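Local coordinates for protein CalS13 (PDB 4ZAS) that probably transfers an amino group to a nucleotide-linked keto sugar with the help of pyridoxal phosphate, and here holds dTDP-4-keto-6-deoxyglucose, at residues L249-A254 with G260-A265; L343-A348 with R393-E398; G68-N73 with S283-V288; A175-A180 with D185-V190. One frame throughout, in Å; residues are numbered along the deposited sequence.

Contact 1. Residues L249-A254 with G260-A265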
loop_
_atom_site.group_PDB
_atom_site.type_symbol
_atom_site.label_atom_id
_atom_site.label_comp_id
_atom_site.label_asym_id
_atom_site.label_seq_id
_atom_site.Cartn_x
_atom_site.Cartn_y
_atom_site.Cartn_z
ATOM N N LEU A 249 8.313 7.408 3.378
ATOM C CA LEU A 249 9.603 6.885 3.853
ATOM C C LEU A 249 10.386 7.739 4.849
ATOM O O LEU A 249 11.550 7.436 5.123
ATOM C CB LEU A 249 10.515 6.586 2.664
ATOM C CG LEU A 249 9.881 5.576 1.708
ATOM C CD1 LEU A 249 10.291 5.859 0.299
ATOM C CD2 LEU A 249 10.249 4.151 2.101
ATOM N N GLY A 250 9.761 8.764 5.423
ATOM C CA GLY A 250 10.463 9.602 6.381
ATOM C C GLY A 250 11.439 10.556 5.706
ATOM O O GLY A 250 12.380 11.062 6.320
ATOM N N ILE A 251 11.204 10.787 4.421
ATOM C CA ILE A 251 12.018 11.672 3.610
ATOM C C ILE A 251 11.341 13.028 3.534
ATOM O O ILE A 251 10.204 13.144 3.061
ATOM C CB ILE A 251 12.238 11.098 2.200
ATOM C CG1 ILE A 251 13.021 9.790 2.272
ATOM C CG2 ILE A 251 12.982 12.093 1.302
ATOM C CD1 ILE A 251 13.101 9.071 0.940
ATOM N N GLU A 252 12.052 14.047 4.011
ATOM C CA GLU A 252 11.608 15.430 3.903
ATOM C C GLU A 252 11.529 15.754 2.416
ATOM O O GLU A 252 12.557 15.762 1.739
ATOM C CB GLU A 252 12.608 16.368 4.568
ATOM C CG GLU A 252 12.847 16.106 6.032
ATOM C CD GLU A 252 11.623 16.326 6.880
ATOM O OE1 GLU A 252 10.808 17.210 6.533
ATOM O OE2 GLU A 252 11.494 15.624 7.907
ATOM N N ARG A 253 10.340 16.020 1.890
ATOM C CA ARG A 253 10.242 16.161 0.442
ATOM C C ARG A 253 10.720 17.519 -0.074
ATOM O O ARG A 253 10.893 17.697 -1.284
ATOM C CB ARG A 253 8.817 15.904 -0.031
ATOM C CG ARG A 253 8.337 14.482 0.217
ATOM C CD ARG A 253 7.340 14.050 -0.849
ATOM N NE ARG A 253 8.015 13.740 -2.109
ATOM C CZ ARG A 253 8.089 14.578 -3.141
ATOM N NH1 ARG A 253 7.535 15.781 -3.061
ATOM N NH2 ARG A 253 8.730 14.217 -4.246
ATOM N N ALA A 254 10.973 18.462 0.830
ATOM C CA ALA A 254 11.483 19.772 0.429
ATOM C C ALA A 254 13.004 19.701 0.307
ATOM O O ALA A 254 13.661 20.703 0.010
ATOM C CB ALA A 254 11.063 20.853 1.427
ATOM N N GLY A 260 21.816 14.061 -2.878
ATOM C CA GLY A 260 21.765 13.286 -1.646
ATOM C C GLY A 260 21.857 14.009 -0.307
ATOM O O GLY A 260 22.196 13.390 0.704
ATOM N N ASP A 261 21.548 15.305 -0.283
ATOM C CA ASP A 261 21.642 16.083 0.948
ATOM C C ASP A 261 20.328 16.067 1.727
ATOM O O ASP A 261 19.640 17.086 1.805
ATOM C CB ASP A 261 22.050 17.526 0.638
ATOM C CG ASP A 261 22.492 18.292 1.882
ATOM O OD1 ASP A 261 22.726 17.650 2.929
ATOM O OD2 ASP A 261 22.618 19.537 1.811
ATOM N N TYR A 262 20.006 14.915 2.325
ATOM C CA TYR A 262 18.799 14.754 3.144
ATOM C C TYR A 262 19.015 13.701 4.230
ATOM O O TYR A 262 19.905 12.867 4.110
ATOM C CB TYR A 262 17.586 14.365 2.284
ATOM C CG TYR A 262 17.630 13.011 1.585
ATOM C CD1 TYR A 262 18.303 12.838 0.381
ATOM C CD2 TYR A 262 16.967 11.919 2.114
ATOM C CE1 TYR A 262 18.325 11.593 -0.275
ATOM C CE2 TYR A 262 16.972 10.676 1.472
ATOM C CZ TYR A 262 17.656 10.517 0.280
ATOM O OH TYR A 262 17.666 9.288 -0.349
ATOM N N ASP A 263 18.204 13.738 5.283
ATOM C CA ASP A 263 18.307 12.762 6.374
ATOM C C ASP A 263 16.966 12.154 6.709
ATOM O O ASP A 263 15.939 12.805 6.553
ATOM C CB ASP A 263 18.883 13.394 7.635
ATOM C CG ASP A 263 18.981 12.402 8.794
ATOM O OD1 ASP A 263 19.656 11.358 8.654
ATOM O OD2 ASP A 263 18.359 12.660 9.846
ATOM N N VAL A 264 16.968 10.902 7.154
ATOM C CA VAL A 264 15.737 10.266 7.613
ATOM C C VAL A 264 15.828 9.999 9.092
ATOM O O VAL A 264 16.618 9.154 9.511
ATOM C CB VAL A 264 15.449 8.954 6.889
ATOM C CG1 VAL A 264 14.120 8.413 7.400
ATOM C CG2 VAL A 264 15.404 9.159 5.359
ATOM N N ALA A 265 15.031 10.708 9.886
ATOM C CA ALA A 265 15.067 10.534 11.338
ATOM C C ALA A 265 14.029 9.522 11.816
ATOM O O ALA A 265 14.222 8.846 12.825
ATOM C CB ALA A 265 14.863 11.852 12.020
#
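Ile-251 lies against both Tyr-262 and Val-264, and each of its two branches takes a share of the work. Its chi1 of -63° places CG1 anti to the carbonyl carbon and leaves CG2 anti to the backbone N. CG2 comes within 4.1 Å of Tyr-262 CD2, approaching the ring obliquely. CG1 lies 4.1 Å from Tyr-262 CE2, farther along the same side of the ring, and 4.0 Å from Val-264 CG2. The CA-CB bond of Tyr-262 points toward the other segment, and chi1 65° puts CG between backbone N and carbonyl carbon, turning the CD2-CE2 side of the ring to Ile-251. Val-264 turns its other methyl to the backbone: CG1 is 3.3 Å from Gly-250 O and 3.6 Å from Leu-249 O. Gly-250 has no side chain, which leaves room for Val-264 CG1; its CA is 5.5 Å from Val-264 CA. Methyl-methyl, methyl-ring and methyl-carbonyl van der Waals contacts thus join the segments. The polar ends look elsewhere: Tyr-262 OH is hydrogen-bonded to Glu-117 of the second subunit and Asp-263 OD2 to Ser-360 of that subunit. His-359 of the second subunit also meets the Tyr-262 ring, with the planes inclined. The two segments are the arms of an irregular excursion between helices 237-247 and 275-305 that reaches across the dimer. It carries Arg-253 and Arg-257, both of which bind dTDP in a structure of this protein, consistent with the fold-type I aminotransferases, whose active sites lie at the subunit interface.

Contact 2. Residues L343-A348 with R393-E398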
loop_
_atom_site.group_PDB
_atom_site.type_symbol
_atom_site.label_atom_id
_atom_site.label_comp_id
_atom_site.label_asym_id
_atom_site.label_seq_id
_atom_site.Cartn_x
_atom_site.Cartn_y
_atom_site.Cartn_z
ATOM N N LEU A 343 -32.589 -13.653 -1.450
ATOM C CA LEU A 343 -31.779 -13.992 -2.618
ATOM C C LEU A 343 -32.678 -14.469 -3.755
ATOM O O LEU A 343 -32.462 -14.120 -4.909
ATOM C CB LEU A 343 -30.762 -15.086 -2.296
ATOM C CG LEU A 343 -29.768 -15.372 -3.423
ATOM C CD1 LEU A 343 -28.936 -14.131 -3.722
ATOM C CD2 LEU A 343 -28.906 -16.595 -3.145
ATOM N N ASP A 344 -33.716 -15.226 -3.412
ATOM C CA ASP A 344 -34.686 -15.709 -4.396
ATOM C C ASP A 344 -35.474 -14.581 -5.058
ATOM O O ASP A 344 -35.956 -14.730 -6.176
ATOM C CB ASP A 344 -35.666 -16.675 -3.738
ATOM C CG ASP A 344 -34.992 -17.932 -3.220
ATOM O OD1 ASP A 344 -33.788 -18.142 -3.500
ATOM O OD2 ASP A 344 -35.678 -18.731 -2.550
ATOM N N ALA A 345 -35.610 -13.465 -4.353
ATOM C CA ALA A 345 -36.304 -12.296 -4.873
ATOM C C ALA A 345 -35.331 -11.351 -5.583
ATOM O O ALA A 345 -35.705 -10.260 -6.023
ATOM C CB ALA A 345 -37.035 -11.575 -3.747
ATOM N N GLY A 346 -34.077 -11.771 -5.697
ATOM C CA GLY A 346 -33.100 -10.977 -6.405
ATOM C C GLY A 346 -32.511 -9.859 -5.588
ATOM O O GLY A 346 -32.062 -8.841 -6.119
ATOM N N ILE A 347 -32.501 -10.058 -4.280
ATOM C CA ILE A 347 -31.983 -9.058 -3.376
ATOM C C ILE A 347 -30.709 -9.578 -2.733
ATOM O O ILE A 347 -30.706 -10.616 -2.070
ATOM C CB ILE A 347 -33.024 -8.684 -2.330
ATOM C CG1 ILE A 347 -34.276 -8.174 -3.028
ATOM C CG2 ILE A 347 -32.454 -7.636 -1.374
ATOM C CD1 ILE A 347 -35.500 -8.236 -2.143
ATOM N N ALA A 348 -29.607 -8.893 -2.999
ATOM C CA ALA A 348 -28.347 -9.263 -2.394
ATOM C C ALA A 348 -28.342 -8.871 -0.928
ATOM O O ALA A 348 -28.846 -7.820 -0.561
ATOM C CB ALA A 348 -27.201 -8.617 -3.120
ATOM N N ARG A 393 -36.722 -0.513 -3.969
ATOM C CA ARG A 393 -36.892 -0.255 -2.539
ATOM C C ARG A 393 -38.174 -0.918 -1.982
ATOM O O ARG A 393 -38.182 -1.510 -0.897
ATOM C CB ARG A 393 -36.938 1.252 -2.325
ATOM C CG ARG A 393 -36.500 1.727 -0.974
ATOM C CD ARG A 393 -36.441 3.249 -0.966
ATOM N NE ARG A 393 -37.718 3.835 -1.354
ATOM C CZ ARG A 393 -37.925 5.138 -1.521
ATOM N NH1 ARG A 393 -36.922 6.000 -1.364
ATOM N NH2 ARG A 393 -39.146 5.576 -1.847
ATOM N N SER A 394 -39.261 -0.790 -2.735
ATOM C CA SER A 394 -40.529 -1.417 -2.393
ATOM C C SER A 394 -40.386 -2.930 -2.359
ATOM O O SER A 394 -40.951 -3.603 -1.499
ATOM C CB SER A 394 -41.605 -1.037 -3.408
ATOM O OG SER A 394 -41.840 0.358 -3.398
ATOM N N HIS A 395 -39.620 -3.450 -3.307
ATOM C CA HIS A 395 -39.432 -4.880 -3.447
ATOM C C HIS A 395 -38.757 -5.512 -2.246
ATOM O O HIS A 395 -39.103 -6.624 -1.857
ATOM C CB HIS A 395 -38.620 -5.181 -4.693
ATOM C CG HIS A 395 -38.446 -6.640 -4.942
ATOM N ND1 HIS A 395 -39.505 -7.483 -5.188
ATOM C CD2 HIS A 395 -37.337 -7.416 -4.952
ATOM C CE1 HIS A 395 -39.057 -8.714 -5.353
ATOM N NE2 HIS A 395 -37.743 -8.700 -5.212
ATOM N N VAL A 396 -37.772 -4.813 -1.691
ATOM C CA VAL A 396 -37.079 -5.247 -0.483
ATOM C C VAL A 396 -38.040 -5.324 0.690
ATOM O O VAL A 396 -38.163 -6.355 1.357
ATOM C CB VAL A 396 -35.918 -4.314 -0.157
ATOM C CG1 VAL A 396 -35.376 -4.608 1.240
ATOM C CG2 VAL A 396 -34.840 -4.431 -1.224
ATOM N N VAL A 397 -38.729 -4.219 0.927
ATOM C CA VAL A 397 -39.714 -4.146 1.980
ATOM C C VAL A 397 -40.778 -5.217 1.806
ATOM O O VAL A 397 -41.125 -5.927 2.755
ATOM C CB VAL A 397 -40.353 -2.760 1.995
ATOM C CG1 VAL A 397 -41.596 -2.733 2.868
ATOM C CG2 VAL A 397 -39.330 -1.703 2.396
ATOM N N GLU A 398 -41.269 -5.360 0.580
ATOM C CA GLU A 398 -42.359 -6.298 0.297
ATOM C C GLU A 398 -41.901 -7.729 0.567
ATOM O O GLU A 398 -42.639 -8.537 1.134
ATOM C CB GLU A 398 -42.827 -6.145 -1.150
ATOM C CG GLU A 398 -44.313 -6.384 -1.426
ATOM C CD GLU A 398 -45.236 -5.454 -0.637
ATOM O OE1 GLU A 398 -44.801 -4.332 -0.270
ATOM O OE2 GLU A 398 -46.414 -5.833 -0.427
#
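Ala-345 and His-395 face each other where helix 335-344 ends in a Schellman motif, with Gly-346 at positive phi (81°) and its N bonded back to Leu-343 O, while residues 393-398 stay helical throughout. The turn leaves the Ala-345 carbonyl to the imidazole: His-395 NE2 donates to Ala-345 O over 2.7 Å, at 148° about the hydrogen. The acceptor sits at the ring edge, tilted slightly from its plane, and the donor comes in a little off the carbonyl plane. With CG opposite the backbone N (chi1 -177°), His-395 extends from its helix to make this bond, and Ala-345 CB tucks in 3.3 Å from His-395 NE2. Two residues on, Ile-347 packs beside the imidazole. Its CD1 reaches His-395 CD2 at 3.5 Å, obliquely to the ring, and also rests over the helix backbone, 3.8 Å from Val-396 CA. Its CG2 is 4.0 Å from Val-396 CG2. Ile-30 packs on Ile-347, as does Pro-383, which directly follows strand 379-382. Val-396 and Val-397 lean on Tyr-302 of the long helix 275-305, so helix 390-401 lies between that helix and the turn after helix 335-344.

Contact 3. Residues G68-N73 with S283-V288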
loop_
_atom_site.group_PDB
_atom_site.type_symbol
_atom_site.label_atom_id
_atom_site.label_comp_id
_atom_site.label_asym_id
_atom_site.label_seq_id
_atom_site.Cartn_x
_atom_site.Cartn_y
_atom_site.Cartn_z
ATOM N N GLY A 68 -10.625 18.463 2.672
ATOM C CA GLY A 68 -10.438 19.241 3.879
ATOM C C GLY A 68 -11.485 20.328 4.000
ATOM O O GLY A 68 -12.002 20.609 5.088
ATOM N N SER A 69 -11.826 20.911 2.860
ATOM C CA SER A 69 -12.754 22.023 2.821
ATOM C C SER A 69 -14.157 21.549 3.198
ATOM O O SER A 69 -14.896 22.264 3.867
ATOM C CB SER A 69 -12.757 22.650 1.425
ATOM O OG SER A 69 -13.467 23.873 1.408
ATOM N N ARG A 70 -14.490 20.321 2.812
ATOM C CA ARG A 70 -15.792 19.738 3.116
ATOM C C ARG A 70 -15.902 19.312 4.555
ATOM O O ARG A 70 -16.875 19.615 5.240
ATOM C CB ARG A 70 -16.045 18.529 2.230
ATOM C CG ARG A 70 -16.239 18.888 0.787
ATOM C CD ARG A 70 -17.066 17.821 0.142
ATOM N NE ARG A 70 -17.472 18.177 -1.204
ATOM C CZ ARG A 70 -18.590 17.719 -1.737
ATOM N NH1 ARG A 70 -19.354 16.913 -1.006
ATOM N NH2 ARG A 70 -18.946 18.065 -2.969
ATOM N N ILE A 71 -14.880 18.599 5.006
ATOM C CA ILE A 71 -14.845 18.073 6.357
ATOM C C ILE A 71 -14.716 19.238 7.321
ATOM O O ILE A 71 -15.186 19.176 8.440
ATOM C CB ILE A 71 -13.714 17.059 6.509
ATOM C CG1 ILE A 71 -14.034 15.809 5.692
ATOM C CG2 ILE A 71 -13.481 16.720 7.975
ATOM C CD1 ILE A 71 -13.020 14.745 5.815
ATOM N N GLY A 72 -14.087 20.317 6.880
ATOM C CA GLY A 72 -13.928 21.470 7.745
ATOM C C GLY A 72 -12.679 21.360 8.586
ATOM O O GLY A 72 -12.555 22.043 9.590
ATOM N N ASN A 73 -11.761 20.492 8.159
ATOM C CA ASN A 73 -10.450 20.285 8.784
ATOM C C ASN A 73 -9.400 20.118 7.688
ATOM O O ASN A 73 -9.434 19.140 6.934
ATOM C CB ASN A 73 -10.465 19.056 9.683
ATOM C CG ASN A 73 -9.157 18.852 10.428
ATOM O OD1 ASN A 73 -8.142 19.485 10.122
ATOM N ND2 ASN A 73 -9.159 17.920 11.374
ATOM N N SER A 283 -13.361 14.332 -9.342
ATOM C CA SER A 283 -14.573 14.136 -10.133
ATOM C C SER A 283 -15.733 13.688 -9.278
ATOM O O SER A 283 -16.838 14.236 -9.359
ATOM C CB SER A 283 -14.365 13.090 -11.231
ATOM O OG SER A 283 -13.944 13.679 -12.439
ATOM N N ASN A 284 -15.476 12.686 -8.455
ATOM C CA ASN A 284 -16.562 12.069 -7.735
ATOM C C ASN A 284 -17.023 12.926 -6.581
ATOM O O ASN A 284 -18.153 12.767 -6.116
ATOM C CB ASN A 284 -16.158 10.680 -7.265
ATOM C CG ASN A 284 -16.135 9.690 -8.404
ATOM O OD1 ASN A 284 -16.851 9.859 -9.391
ATOM N ND2 ASN A 284 -15.313 8.662 -8.284
ATOM N N LEU A 285 -16.181 13.860 -6.143
ATOM C CA LEU A 285 -16.618 14.788 -5.106
ATOM C C LEU A 285 -17.800 15.626 -5.589
ATOM O O LEU A 285 -18.661 16.024 -4.796
ATOM C CB LEU A 285 -15.489 15.700 -4.658
ATOM C CG LEU A 285 -14.590 15.070 -3.603
ATOM C CD1 LEU A 285 -13.410 15.995 -3.329
ATOM C CD2 LEU A 285 -15.328 14.742 -2.339
ATOM N N GLU A 286 -17.846 15.871 -6.895
ATOM C CA GLU A 286 -18.912 16.673 -7.484
ATOM C C GLU A 286 -20.264 15.967 -7.464
ATOM O O GLU A 286 -21.287 16.608 -7.648
ATOM C CB GLU A 286 -18.575 17.019 -8.933
ATOM C CG GLU A 286 -17.396 17.941 -9.117
ATOM C CD GLU A 286 -17.043 18.107 -10.587
ATOM O OE1 GLU A 286 -17.181 17.118 -11.343
ATOM O OE2 GLU A 286 -16.636 19.219 -10.990
ATOM N N ARG A 287 -20.272 14.647 -7.292
ATOM C CA ARG A 287 -21.528 13.924 -7.390
ATOM C C ARG A 287 -21.940 13.241 -6.087
ATOM O O ARG A 287 -23.055 12.737 -5.964
ATOM C CB ARG A 287 -21.436 12.905 -8.529
ATOM C CG ARG A 287 -21.270 13.615 -9.856
ATOM C CD ARG A 287 -21.795 12.855 -11.041
ATOM N NE ARG A 287 -21.766 13.702 -12.237
ATOM C CZ ARG A 287 -22.734 14.536 -12.609
ATOM N NH1 ARG A 287 -23.831 14.668 -11.874
ATOM N NH2 ARG A 287 -22.597 15.252 -13.719
ATOM N N VAL A 288 -21.049 13.223 -5.108
ATOM C CA VAL A 288 -21.262 12.339 -3.975
ATOM C C VAL A 288 -22.400 12.838 -3.088
ATOM O O VAL A 288 -23.075 12.028 -2.469
ATOM C CB VAL A 288 -19.947 12.119 -3.170
ATOM C CG1 VAL A 288 -19.460 13.388 -2.484
ATOM C CG2 VAL A 288 -20.106 10.974 -2.185
#
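Arg-70 bridges from helix 58-71 to Leu-285 and Val-288 on the long helix 275-305, and its side chain makes up the whole first half of the contact. The backbones stay well apart, with Arg-70 CA 9.6 Å from Leu-285 CA, so the interface depends on reach: the side chain runs extended from CG to NE after leaving the backbone with CG opposite the carbonyl carbon (chi1 -68°). At the close end the guanidinium settles against the helix. Leu-285 CD2 lies over one of its faces, offset toward the rim, 4.2 Å from Arg-70 NE. Val-288 CG1 approaches obliquely to 3.8 Å from Arg-70 NH1, the arginine and valine running antiparallel alongside one another. Arg-70 NH2 also comes 2.8 Å from Leu-285 O, but the angle is too poor for a hydrogen bond. Leu-285 and Val-288 are buried; both pack on Trp-198, and Leu-285 is further covered by Tyr-63 and Ala-66 of the same helix as Arg-70. The other side is loose: Arg-70 itself remains partly exposed, and the CA-CB bond of Glu-286, an exposed residue, points away from helix 58-71. The strongest polar partner of Arg-70 lies one residue past the segment, where NH1 forms a salt bridge with Asp-289. The chemistry is therefore mixed. Leu-285 covers part of one guanidinium face and Val-288 lies obliquely beside it, while Asp-289, just beyond, probably balances the charge; the arginine ties the two helices by that outlying ion pair and by van der Waals packing of methyl groups on the guanidinium.

Contact 4. Residues A175-A180 with D185-V190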
loop_
_atom_site.group_PDB
_atom_site.type_symbol
_atom_site.label_atom_id
_atom_site.label_comp_id
_atom_site.label_asym_id
_atom_site.label_seq_id
_atom_site.Cartn_x
_atom_site.Cartn_y
_atom_site.Cartn_z
ATOM N N ALA A 175 -15.167 11.305 27.096
ATOM C CA ALA A 175 -15.316 11.332 28.548
ATOM C C ALA A 175 -14.790 10.054 29.186
ATOM O O ALA A 175 -14.150 10.082 30.229
ATOM C CB ALA A 175 -16.767 11.530 28.925
ATOM N N VAL A 176 -15.062 8.929 28.544
ATOM C CA VAL A 176 -14.639 7.644 29.062
ATOM C C VAL A 176 -13.116 7.553 28.993
ATOM O O VAL A 176 -12.471 7.140 29.956
ATOM C CB VAL A 176 -15.351 6.508 28.323
ATOM C CG1 VAL A 176 -14.624 5.207 28.495
ATOM C CG2 VAL A 176 -16.760 6.399 28.830
ATOM N N VAL A 177 -12.529 7.942 27.866
ATOM C CA VAL A 177 -11.077 7.906 27.771
ATOM C C VAL A 177 -10.443 8.848 28.776
ATOM O O VAL A 177 -9.461 8.488 29.422
ATOM C CB VAL A 177 -10.589 8.253 26.362
ATOM C CG1 VAL A 177 -9.086 8.488 26.369
ATOM C CG2 VAL A 177 -10.966 7.145 25.379
ATOM N N ASP A 178 -11.027 10.031 28.939
ATOM C CA ASP A 178 -10.484 11.042 29.843
ATOM C C ASP A 178 -10.555 10.606 31.300
ATOM O O ASP A 178 -9.635 10.890 32.066
ATOM C CB ASP A 178 -11.186 12.398 29.639
ATOM C CG ASP A 178 -10.721 13.107 28.358
ATOM O OD1 ASP A 178 -9.761 12.622 27.723
ATOM O OD2 ASP A 178 -11.297 14.148 27.979
ATOM N N ARG A 179 -11.647 9.951 31.694
ATOM C CA ARG A 179 -11.795 9.464 33.073
ATOM C C ARG A 179 -10.857 8.279 33.364
ATOM O O ARG A 179 -10.208 8.239 34.404
ATOM C CB ARG A 179 -13.262 9.112 33.362
ATOM C CG ARG A 179 -13.541 8.582 34.765
ATOM C CD ARG A 179 -15.016 8.216 34.938
ATOM N NE ARG A 179 -15.403 7.978 36.330
ATOM C CZ ARG A 179 -15.817 8.916 37.175
ATOM N NH1 ARG A 179 -15.867 10.182 36.783
ATOM N NH2 ARG A 179 -16.156 8.592 38.419
ATOM N N ALA A 180 -10.780 7.326 32.441
ATOM C CA ALA A 180 -9.953 6.128 32.624
ATOM C C ALA A 180 -8.449 6.435 32.699
ATOM O O ALA A 180 -7.694 5.729 33.368
ATOM C CB ALA A 180 -10.222 5.125 31.495
ATOM N N ASP A 185 -0.167 10.086 32.550
ATOM C CA ASP A 185 1.007 10.835 32.064
ATOM C C ASP A 185 1.165 10.795 30.522
ATOM O O ASP A 185 1.902 11.601 29.951
ATOM C CB ASP A 185 2.301 10.389 32.803
ATOM C CG ASP A 185 3.094 9.299 32.083
ATOM O OD1 ASP A 185 3.672 9.568 31.011
ATOM O OD2 ASP A 185 3.192 8.182 32.639
ATOM N N ARG A 186 0.480 9.880 29.845
ATOM C CA ARG A 186 0.169 10.121 28.439
ATOM C C ARG A 186 -1.132 9.426 28.039
ATOM O O ARG A 186 -1.345 8.234 28.293
ATOM C CB ARG A 186 1.315 9.710 27.504
ATOM C CG ARG A 186 1.589 8.240 27.343
ATOM C CD ARG A 186 2.721 8.043 26.337
ATOM N NE ARG A 186 2.447 8.711 25.061
ATOM C CZ ARG A 186 3.369 9.318 24.312
ATOM N NH1 ARG A 186 4.638 9.367 24.715
ATOM N NH2 ARG A 186 3.020 9.896 23.166
ATOM N N ARG A 187 -2.016 10.218 27.445
ATOM C CA ARG A 187 -3.299 9.752 26.947
ATOM C C ARG A 187 -3.104 8.817 25.747
ATOM O O ARG A 187 -2.345 9.128 24.844
ATOM C CB ARG A 187 -4.161 10.958 26.556
ATOM C CG ARG A 187 -5.644 10.688 26.372
ATOM C CD ARG A 187 -6.333 12.003 26.095
ATOM N NE ARG A 187 -7.776 11.893 25.891
ATOM C CZ ARG A 187 -8.348 11.558 24.740
ATOM N NH1 ARG A 187 -9.671 11.500 24.654
ATOM N NH2 ARG A 187 -7.602 11.281 23.674
ATOM N N PRO A 188 -3.773 7.657 25.746
ATOM C CA PRO A 188 -3.650 6.796 24.575
ATOM C C PRO A 188 -4.174 7.476 23.337
ATOM O O PRO A 188 -4.976 8.412 23.433
ATOM C CB PRO A 188 -4.523 5.592 24.923
ATOM C CG PRO A 188 -5.491 6.115 25.912
ATOM C CD PRO A 188 -4.707 7.101 26.735
ATOM N N LEU A 189 -3.692 7.015 22.188
ATOM C CA LEU A 189 -4.116 7.540 20.897
ATOM C C LEU A 189 -5.544 7.099 20.586
ATOM O O LEU A 189 -5.860 5.914 20.675
ATOM C CB LEU A 189 -3.189 7.041 19.789
ATOM C CG LEU A 189 -3.484 7.589 18.399
ATOM C CD1 LEU A 189 -3.161 9.066 18.358
ATOM C CD2 LEU A 189 -2.729 6.832 17.319
ATOM N N VAL A 190 -6.408 8.041 20.224
ATOM C CA VAL A 190 -7.770 7.691 19.822
ATOM C C VAL A 190 -7.925 7.775 18.302
ATOM O O VAL A 190 -7.834 8.866 17.724
ATOM C CB VAL A 190 -8.783 8.587 20.542
ATOM C CG1 VAL A 190 -10.180 8.223 20.141
ATOM C CG2 VAL A 190 -8.600 8.469 22.047
#
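Asp-178 and Arg-187 form a salt bridge in which one carboxylate oxygen takes two donors. Arg-187 NE gives the stronger bond, 2.8 Å to Asp-178 OD1 and 164° at the hydrogen. It approaches OD1 almost end-on, in line with the bond to CG, and Asp-178 OD1 lies almost in the guanidinium plane, at its edge. Arg-187 NH1 adds a weak bond to the same OD1 at 3.3 Å, bent to 134°. Carboxylate and guanidinium planes stand 68° apart, so this is not the flat, two-oxygen pairing. Both residues also touch a crystal neighbour. The link spans the second half of a beta-alpha-beta unit, strand 155-161, helix 170-180 and strand 189-193, tying the last turns of the helix to the loop before the returning strand. Arg-187 runs extended from CG to NE, crossing Val-177 at about a right angle, and Val-177 CG1 covers one guanidinium face, 3.5 Å from Arg-187 NH1. That methyl also meets Pro-188 CG at 4.3 Å, while Val-177 CG2 lies equally far from Val-190 CG2. Val-177 O receives a hydrogen bond from Thr-181 OG1. Within the sheet, Leu-189 is backbone-bonded to Arg-156 and Ile-158, and Val-190 to Val-213.

None of the four contacts touches another. Contacts 1 and 2 are the most widely separated, with centres 55 Å apart on opposite sides of the chain's centre. Contact 3 is the most central, about 16 Å from that centre, and contacts 1 and 4 are both nested inside the loop it closes; its nearest atoms are about 11 Å from contact 4 and about 19 Å from contact 1. Contact 2 follows all the others along the chain, and the side chain of Ile-347 is about 12 Å from the bound dTDP-4-keto-6-deoxyglucose. Contact 1, by contrast, holds a known dTDP-binding residue, Arg-253, though no dTDP is bound to this chain there.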